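Local coordinates for amidohydrolase (Xanthomonas campestris pv. campestris, PDB 4DZH), which probably deaminates 5'-methylthioadenosine or related adenine nucleosides as a zinc-binding member of the amidohydrolase superfamily, at residues 128-138 and 150-160; 206-215 and 249-257. One frame throughout, in Å; residues are numbered along the deposited sequence. Where two conformers were deposited one is given.

Contact 1. Residues 128-138 and 150-160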
# COMPACT_ATOMS: atom_id res chain seq x y z
N MET A 128 10.63 -11.32 -2.34
CA MET A 128 10.24 -11.55 -0.95
C MET A 128 11.35 -11.12 -0.02
O MET A 128 11.10 -10.37 0.90
CB MET A 128 9.84 -12.99 -0.71
CG MET A 128 8.52 -13.31 -1.39
SD MET A 128 7.92 -14.97 -0.96
CE MET A 128 9.23 -16.00 -1.70
N LEU A 129 12.58 -11.52 -0.33
CA LEU A 129 13.72 -11.15 0.54
C LEU A 129 13.90 -9.63 0.61
O LEU A 129 14.10 -9.07 1.68
CB LEU A 129 15.03 -11.80 0.08
CG LEU A 129 15.05 -13.31 0.23
CD1 LEU A 129 16.23 -13.94 -0.51
CD2 LEU A 129 15.06 -13.68 1.73
N ARG A 130 13.76 -8.97 -0.54
CA ARG A 130 13.97 -7.52 -0.61
C ARG A 130 12.92 -6.76 0.22
O ARG A 130 13.12 -5.61 0.65
CB ARG A 130 14.01 -7.06 -2.07
CG ARG A 130 15.40 -7.35 -2.75
CD ARG A 130 15.30 -7.40 -4.25
NE ARG A 130 14.79 -6.16 -4.84
CZ ARG A 130 15.55 -5.17 -5.32
NH1 ARG A 130 16.88 -5.22 -5.25
NH2 ARG A 130 14.95 -4.12 -5.88
N GLY A 131 11.80 -7.46 0.49
CA GLY A 131 10.71 -6.90 1.26
C GLY A 131 10.52 -7.49 2.62
O GLY A 131 9.46 -7.32 3.23
N GLY A 132 11.52 -8.24 3.09
CA GLY A 132 11.49 -8.75 4.45
C GLY A 132 10.56 -9.94 4.70
O GLY A 132 10.27 -10.23 5.88
N THR A 133 10.17 -10.65 3.65
CA THR A 133 9.42 -11.91 3.83
C THR A 133 10.42 -13.05 3.79
O THR A 133 11.29 -13.14 2.87
CB THR A 133 8.40 -12.10 2.70
OG1 THR A 133 7.37 -11.12 2.85
CG2 THR A 133 7.73 -13.52 2.76
N THR A 134 10.31 -13.98 4.77
CA THR A 134 11.30 -15.05 4.94
C THR A 134 10.72 -16.48 4.88
O THR A 134 11.47 -17.49 4.91
CB THR A 134 12.03 -14.94 6.30
OG1 THR A 134 11.06 -14.83 7.36
CG2 THR A 134 12.91 -13.70 6.33
N CYS A 135 9.40 -16.56 4.74
CA CYS A 135 8.70 -17.85 4.72
C CYS A 135 7.42 -17.72 3.89
O CYS A 135 6.76 -16.67 3.95
CB CYS A 135 8.34 -18.20 6.16
SG CYS A 135 7.68 -19.90 6.41
N VAL A 136 7.07 -18.80 3.17
CA VAL A 136 5.83 -18.80 2.39
C VAL A 136 5.07 -20.06 2.63
O VAL A 136 5.64 -21.07 3.09
CB VAL A 136 6.08 -18.74 0.86
CG1 VAL A 136 6.56 -17.40 0.50
CG2 VAL A 136 7.07 -19.84 0.40
N ASN A 137 3.77 -19.95 2.34
CA ASN A 137 2.87 -21.10 2.27
C ASN A 137 2.51 -21.18 0.80
O ASN A 137 1.55 -20.51 0.34
CB ASN A 137 1.62 -20.81 3.08
CG ASN A 137 0.70 -22.01 3.19
OD1 ASN A 137 1.11 -23.16 3.01
ND2 ASN A 137 -0.52 -21.75 3.58
N GLU A 138 3.27 -22.01 0.07
CA GLU A 138 3.22 -22.07 -1.39
C GLU A 138 2.13 -23.02 -1.89
O GLU A 138 1.88 -24.08 -1.33
CB GLU A 138 4.57 -22.60 -1.90
CG GLU A 138 4.72 -22.49 -3.42
CD GLU A 138 4.57 -21.05 -3.96
OE1 GLU A 138 5.16 -20.05 -3.41
OE2 GLU A 138 3.91 -20.94 -4.99
N TYR A 150 13.31 -23.40 -3.32
CA TYR A 150 13.37 -22.78 -2.00
C TYR A 150 14.58 -23.29 -1.17
O TYR A 150 15.28 -22.48 -0.57
CB TYR A 150 12.06 -23.01 -1.23
CG TYR A 150 10.90 -22.16 -1.76
CD1 TYR A 150 10.97 -20.77 -1.84
CD2 TYR A 150 9.71 -22.76 -2.14
CE1 TYR A 150 9.91 -20.01 -2.29
CE2 TYR A 150 8.64 -21.99 -2.59
CZ TYR A 150 8.76 -20.64 -2.67
OH TYR A 150 7.72 -19.83 -3.11
N LYS A 151 14.79 -24.61 -1.17
CA LYS A 151 15.86 -25.24 -0.38
C LYS A 151 17.19 -24.69 -0.89
O LYS A 151 18.03 -24.27 -0.10
CB LYS A 151 15.82 -26.74 -0.53
CG LYS A 151 16.92 -27.44 0.27
CD LYS A 151 16.78 -27.13 1.76
CE LYS A 151 17.86 -27.88 2.61
NZ LYS A 151 17.46 -28.03 4.03
N GLN A 152 17.38 -24.64 -2.21
CA GLN A 152 18.67 -24.16 -2.77
C GLN A 152 18.97 -22.71 -2.33
O GLN A 152 20.14 -22.32 -2.10
CB GLN A 152 18.61 -24.28 -4.31
CG GLN A 152 19.81 -23.71 -5.08
CD GLN A 152 19.43 -23.29 -6.51
OE1 GLN A 152 18.46 -23.83 -7.09
NE2 GLN A 152 20.17 -22.32 -7.08
N HIS A 153 17.93 -21.89 -2.19
CA HIS A 153 18.13 -20.51 -1.81
C HIS A 153 18.11 -20.29 -0.31
O HIS A 153 18.18 -19.12 0.17
CB HIS A 153 17.06 -19.60 -2.46
CG HIS A 153 17.27 -19.39 -3.93
ND1 HIS A 153 16.85 -20.28 -4.88
CD2 HIS A 153 17.97 -18.43 -4.59
CE1 HIS A 153 17.22 -19.85 -6.08
NE2 HIS A 153 17.91 -18.74 -5.92
N GLY A 154 17.97 -21.37 0.44
CA GLY A 154 17.84 -21.23 1.88
C GLY A 154 16.61 -20.51 2.38
O GLY A 154 16.67 -19.82 3.39
N PHE A 155 15.47 -20.68 1.71
CA PHE A 155 14.28 -19.90 1.99
C PHE A 155 13.23 -20.84 2.57
O PHE A 155 13.08 -21.95 2.08
CB PHE A 155 13.79 -19.23 0.68
CG PHE A 155 12.70 -18.21 0.89
CD1 PHE A 155 11.36 -18.59 1.07
CD2 PHE A 155 13.02 -16.87 0.93
CE1 PHE A 155 10.38 -17.63 1.30
CE2 PHE A 155 12.03 -15.88 1.18
CZ PHE A 155 10.71 -16.26 1.34
N ARG A 156 12.56 -20.42 3.66
CA ARG A 156 11.66 -21.33 4.37
C ARG A 156 10.30 -21.45 3.67
O ARG A 156 9.73 -20.46 3.22
CB ARG A 156 11.47 -20.85 5.80
CG ARG A 156 10.92 -21.94 6.75
CD ARG A 156 10.88 -21.41 8.17
NE ARG A 156 12.20 -20.97 8.61
CZ ARG A 156 13.16 -21.80 9.02
NH1 ARG A 156 12.97 -23.12 9.02
NH2 ARG A 156 14.33 -21.30 9.41
N ALA A 157 9.76 -22.66 3.62
CA ALA A 157 8.48 -22.82 2.95
C ALA A 157 7.71 -24.02 3.43
O ALA A 157 8.26 -25.10 3.65
CB ALA A 157 8.70 -22.97 1.45
N LEU A 158 6.40 -23.82 3.51
CA LEU A 158 5.45 -24.96 3.56
C LEU A 158 4.97 -25.09 2.12
O LEU A 158 4.36 -24.13 1.58
CB LEU A 158 4.29 -24.63 4.50
CG LEU A 158 3.21 -25.75 4.57
CD1 LEU A 158 3.78 -27.08 5.07
CD2 LEU A 158 2.04 -25.34 5.46
N VAL A 159 5.28 -26.21 1.48
CA VAL A 159 5.05 -26.36 0.03
C VAL A 159 3.88 -27.28 -0.18
O VAL A 159 3.86 -28.41 0.32
CB VAL A 159 6.30 -26.92 -0.68
CG1 VAL A 159 6.00 -27.18 -2.16
CG2 VAL A 159 7.46 -25.95 -0.54
N GLY A 160 2.88 -26.79 -0.90
CA GLY A 160 1.69 -27.60 -1.09
C GLY A 160 1.69 -28.47 -2.34
O GLY A 160 2.10 -28.02 -3.42
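Tyr150, in the last turns of helix 143-152, meets Met128 and Glu138 within the right-handed beta-alpha-beta unit of the TIM barrel that links parallel strands 133-139 and 156-163. Tyr150 OH donates to Glu138 OE1 at 2.6 Å, reaching the oxygen from above the carboxylate plane, while Val136 CG2 packs on the phenol. Glu138 also accepts from Thr80 and Asn82, so its buried carboxylate is held by several donors, close to the zinc ligand His81. A Schellman motif at Gly154 turns the chain from helix into strand. Phe155 then places CG anti to its backbone N (chi1 -170°), which carries the ring back across the first segment: Thr134 O stands 3.7 Å above its plane, Leu129 CD2 and Val136 CG1 come to its edge, and Met128 CE comes obliquely to 3.4 Å from Phe155 CZ, with SD 4.9 Å from the ring centroid in a Met-aromatic contact. Arg156 lays its aliphatic CG against Cys135 SG and sends its guanidinium on to Asp380. Arg156 O accepts from Val136 N, the parallel pairing continuing through Leu158 and Glu138. Ala157 CB rests on Val136 CG2. Leu158 runs beside Asn137, whose amide nitrogen is bound to Ala78 O; Asn137 OD1 lies 3.4 Å from Leu158 CD2.

Contact 2. Residues 206-215 and 249-257; sequences VNDANFERVR and ARLDRLGLV
Asp208, in the first turn of helix 208-221, is held by two arginines of helix 247-254. Arg250 grips Asp208 side-on, both NE and NH2 donating to the single oxygen OD1, at 2.8 Å for NE, with carboxylate and guanidinium nearly coplanar. Arg250 NH2 also makes a nearly straight bond of 2.9 Å to Val206 O, in the plane of that carbonyl, and NH1 continues to Pro203 O. An extended chain, CG anti to the backbone N (chi1 164°), carries this guanidinium across to the helix start. Arg253 meets Asp208 OD2 from above the carboxylate plane, NH1 at 3.1 Å and NH2 more weakly, its own plane turned 66° from the carboxylate; its NE is bound to Gln245. The two helices belong to the outer layer of the TIM barrel; their segments 208-215 and 249-254 cross at -53° outside strand 225-229, whose Leu227 and Val225 back the apolar part. There Phe211 is sandwiched: Leu251 CD2 makes a CH-pi contact over one face, 3.9 Å from the ring centroid, and Val206 CG1 covers the opposite face, with Arg250 NH2 at the edge. Leu254 CD1 touches Phe211 CB. A water donates to Leu254 O at 2.7 Å but lies implausibly close to Glu212 OE1, making that second leg doubtful; Glu212 is itself paired side-on with Arg215, whose CD lies 3.5 Å from Leu254 O.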
# COMPACT_ATOMS: atom_id res chain seq x y z
N VAL A 206 -12.65 -29.95 -6.38
CA VAL A 206 -12.16 -31.14 -5.71
C VAL A 206 -13.39 -31.94 -5.28
O VAL A 206 -14.21 -31.48 -4.48
CB VAL A 206 -11.30 -30.82 -4.47
CG1 VAL A 206 -10.91 -32.09 -3.72
CG2 VAL A 206 -10.04 -30.03 -4.86
N ASN A 207 -13.52 -33.16 -5.80
CA ASN A 207 -14.70 -33.95 -5.49
C ASN A 207 -14.66 -34.60 -4.09
O ASN A 207 -13.63 -34.58 -3.43
CB ASN A 207 -15.02 -34.94 -6.63
CG ASN A 207 -13.96 -36.05 -6.79
OD1 ASN A 207 -13.20 -36.36 -5.87
ND2 ASN A 207 -13.92 -36.66 -7.98
N ASP A 208 -15.79 -35.14 -3.63
CA ASP A 208 -15.84 -35.73 -2.29
C ASP A 208 -14.80 -36.84 -2.04
O ASP A 208 -14.23 -36.95 -0.95
CB ASP A 208 -17.23 -36.32 -2.06
CG ASP A 208 -18.26 -35.27 -1.70
OD1 ASP A 208 -17.89 -34.06 -1.74
OD2 ASP A 208 -19.42 -35.63 -1.37
N ALA A 209 -14.59 -37.71 -3.04
CA ALA A 209 -13.63 -38.80 -2.93
C ALA A 209 -12.19 -38.30 -2.78
O ALA A 209 -11.44 -38.83 -1.98
CB ALA A 209 -13.77 -39.73 -4.13
N ASN A 210 -11.84 -37.28 -3.56
CA ASN A 210 -10.52 -36.66 -3.43
C ASN A 210 -10.34 -35.97 -2.08
O ASN A 210 -9.25 -36.01 -1.49
CB ASN A 210 -10.27 -35.69 -4.59
CG ASN A 210 -9.86 -36.42 -5.86
OD1 ASN A 210 -9.38 -37.56 -5.79
ND2 ASN A 210 -10.03 -35.78 -7.00
N PHE A 211 -11.42 -35.37 -1.56
CA PHE A 211 -11.35 -34.71 -0.25
C PHE A 211 -11.18 -35.77 0.83
O PHE A 211 -10.44 -35.59 1.81
CB PHE A 211 -12.61 -33.84 0.02
CG PHE A 211 -12.42 -32.40 -0.32
CD1 PHE A 211 -11.29 -31.68 0.11
CD2 PHE A 211 -13.36 -31.75 -1.09
CE1 PHE A 211 -11.15 -30.34 -0.23
CE2 PHE A 211 -13.23 -30.43 -1.42
CZ PHE A 211 -12.12 -29.71 -0.98
N GLU A 212 -11.87 -36.90 0.66
CA GLU A 212 -11.73 -37.98 1.61
C GLU A 212 -10.29 -38.49 1.63
O GLU A 212 -9.73 -38.80 2.69
CB GLU A 212 -12.68 -39.12 1.24
CG GLU A 212 -12.35 -40.47 1.89
CD GLU A 212 -12.22 -40.42 3.42
OE1 GLU A 212 -12.62 -39.43 4.06
OE2 GLU A 212 -11.70 -41.40 3.98
N ARG A 213 -9.68 -38.57 0.45
CA ARG A 213 -8.33 -39.09 0.35
C ARG A 213 -7.32 -38.12 0.98
O ARG A 213 -6.35 -38.53 1.64
CB ARG A 213 -8.01 -39.36 -1.12
CG ARG A 213 -6.76 -40.20 -1.37
CD ARG A 213 -6.77 -40.78 -2.80
NE ARG A 213 -5.54 -41.51 -3.16
CZ ARG A 213 -5.27 -41.94 -4.39
NH1 ARG A 213 -6.13 -41.71 -5.39
NH2 ARG A 213 -4.15 -42.58 -4.65
N VAL A 214 -7.57 -36.82 0.81
CA VAL A 214 -6.73 -35.83 1.47
C VAL A 214 -6.86 -35.95 3.00
O VAL A 214 -5.88 -35.85 3.73
CB VAL A 214 -7.15 -34.42 1.03
CG1 VAL A 214 -6.61 -33.33 2.01
CG2 VAL A 214 -6.68 -34.17 -0.38
N ARG A 215 -8.08 -36.12 3.49
CA ARG A 215 -8.26 -36.21 4.94
C ARG A 215 -7.45 -37.41 5.50
O ARG A 215 -6.73 -37.27 6.51
CB ARG A 215 -9.74 -36.37 5.29
CG ARG A 215 -9.99 -36.58 6.76
CD ARG A 215 -11.30 -37.32 7.00
NE ARG A 215 -11.23 -38.66 6.43
CZ ARG A 215 -10.56 -39.67 6.98
NH1 ARG A 215 -9.91 -39.48 8.13
NH2 ARG A 215 -10.52 -40.85 6.39
N ALA A 249 -19.95 -26.27 5.51
CA ALA A 249 -20.79 -27.38 5.99
C ALA A 249 -20.42 -28.71 5.34
O ALA A 249 -20.30 -29.75 6.01
CB ALA A 249 -22.27 -27.05 5.76
N ARG A 250 -20.23 -28.69 4.02
CA ARG A 250 -19.75 -29.87 3.30
C ARG A 250 -18.36 -30.33 3.73
O ARG A 250 -18.13 -31.52 3.93
CB ARG A 250 -19.78 -29.65 1.79
CG ARG A 250 -18.96 -30.65 0.98
CD ARG A 250 -19.07 -30.37 -0.52
NE ARG A 250 -18.27 -31.31 -1.28
CZ ARG A 250 -17.27 -30.95 -2.08
NH1 ARG A 250 -16.99 -29.66 -2.23
NH2 ARG A 250 -16.55 -31.88 -2.73
N LEU A 251 -17.41 -29.41 3.87
CA LEU A 251 -16.08 -29.78 4.34
C LEU A 251 -16.12 -30.34 5.76
O LEU A 251 -15.36 -31.24 6.11
CB LEU A 251 -15.16 -28.56 4.31
CG LEU A 251 -14.82 -27.96 2.94
CD1 LEU A 251 -14.20 -26.58 3.08
CD2 LEU A 251 -13.89 -28.85 2.13
N ASP A 252 -17.03 -29.80 6.58
CA ASP A 252 -17.22 -30.28 7.95
C ASP A 252 -17.68 -31.75 7.93
O ASP A 252 -17.15 -32.58 8.65
CB ASP A 252 -18.20 -29.38 8.70
CG ASP A 252 -18.38 -29.78 10.17
OD1 ASP A 252 -17.62 -30.64 10.64
OD2 ASP A 252 -19.27 -29.22 10.86
N ARG A 253 -18.67 -32.06 7.09
CA ARG A 253 -19.15 -33.43 6.98
C ARG A 253 -18.07 -34.34 6.37
O ARG A 253 -18.01 -35.52 6.70
CB ARG A 253 -20.47 -33.48 6.21
CG ARG A 253 -20.33 -33.52 4.69
CD ARG A 253 -21.57 -34.07 3.95
NE ARG A 253 -21.67 -33.46 2.62
CZ ARG A 253 -21.06 -33.93 1.53
NH1 ARG A 253 -20.32 -35.04 1.59
NH2 ARG A 253 -21.20 -33.29 0.37
N LEU A 254 -17.21 -33.80 5.51
CA LEU A 254 -16.11 -34.58 4.94
C LEU A 254 -14.95 -34.79 5.93
O LEU A 254 -14.03 -35.56 5.66
CB LEU A 254 -15.58 -33.93 3.64
CG LEU A 254 -16.57 -33.96 2.46
CD1 LEU A 254 -16.12 -33.07 1.33
CD2 LEU A 254 -16.75 -35.43 1.98
N GLY A 255 -15.01 -34.11 7.07
CA GLY A 255 -13.99 -34.22 8.10
C GLY A 255 -12.76 -33.35 7.88
O GLY A 255 -11.67 -33.67 8.35
N LEU A 256 -12.93 -32.25 7.16
CA LEU A 256 -11.78 -31.39 6.86
C LEU A 256 -11.66 -30.11 7.67
O LEU A 256 -10.68 -29.37 7.51
CB LEU A 256 -11.72 -31.07 5.37
CG LEU A 256 -10.98 -32.23 4.69
CD1 LEU A 256 -11.94 -33.16 3.97
CD2 LEU A 256 -9.87 -31.73 3.78
N VAL A 257 -12.62 -29.86 8.55
CA VAL A 257 -12.55 -28.69 9.41
C VAL A 257 -11.96 -29.07 10.78
O VAL A 257 -12.66 -29.61 11.64
CB VAL A 257 -13.95 -28.07 9.57
CG1 VAL A 257 -13.93 -26.78 10.40
CG2 VAL A 257 -14.55 -27.81 8.20
O HOH W 1 -14.32 -37.72 4.15

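Contact 1 lies in the core, its centre about 8 Å from that of the chain, and all its touching residues are buried; contact 2 is only partly buried, its centre about 24 Å out. They share no element and stand about 10 Å apart at their nearest atoms. Contact 1 joins successive strands of the barrel wall, so main-chain bonds and aromatic packing dominate, and Asn137 and Glu138 come close to the zinc ligands His79 and His81. Contact 2 joins two helices outside the barrel, where side chains do most of the holding, with backbone carbonyls as acceptors: a charged network, Arg250 buried and Asp208 and Arg253 at least partly exposed, and leucines and a phenylalanine toward the strands beneath.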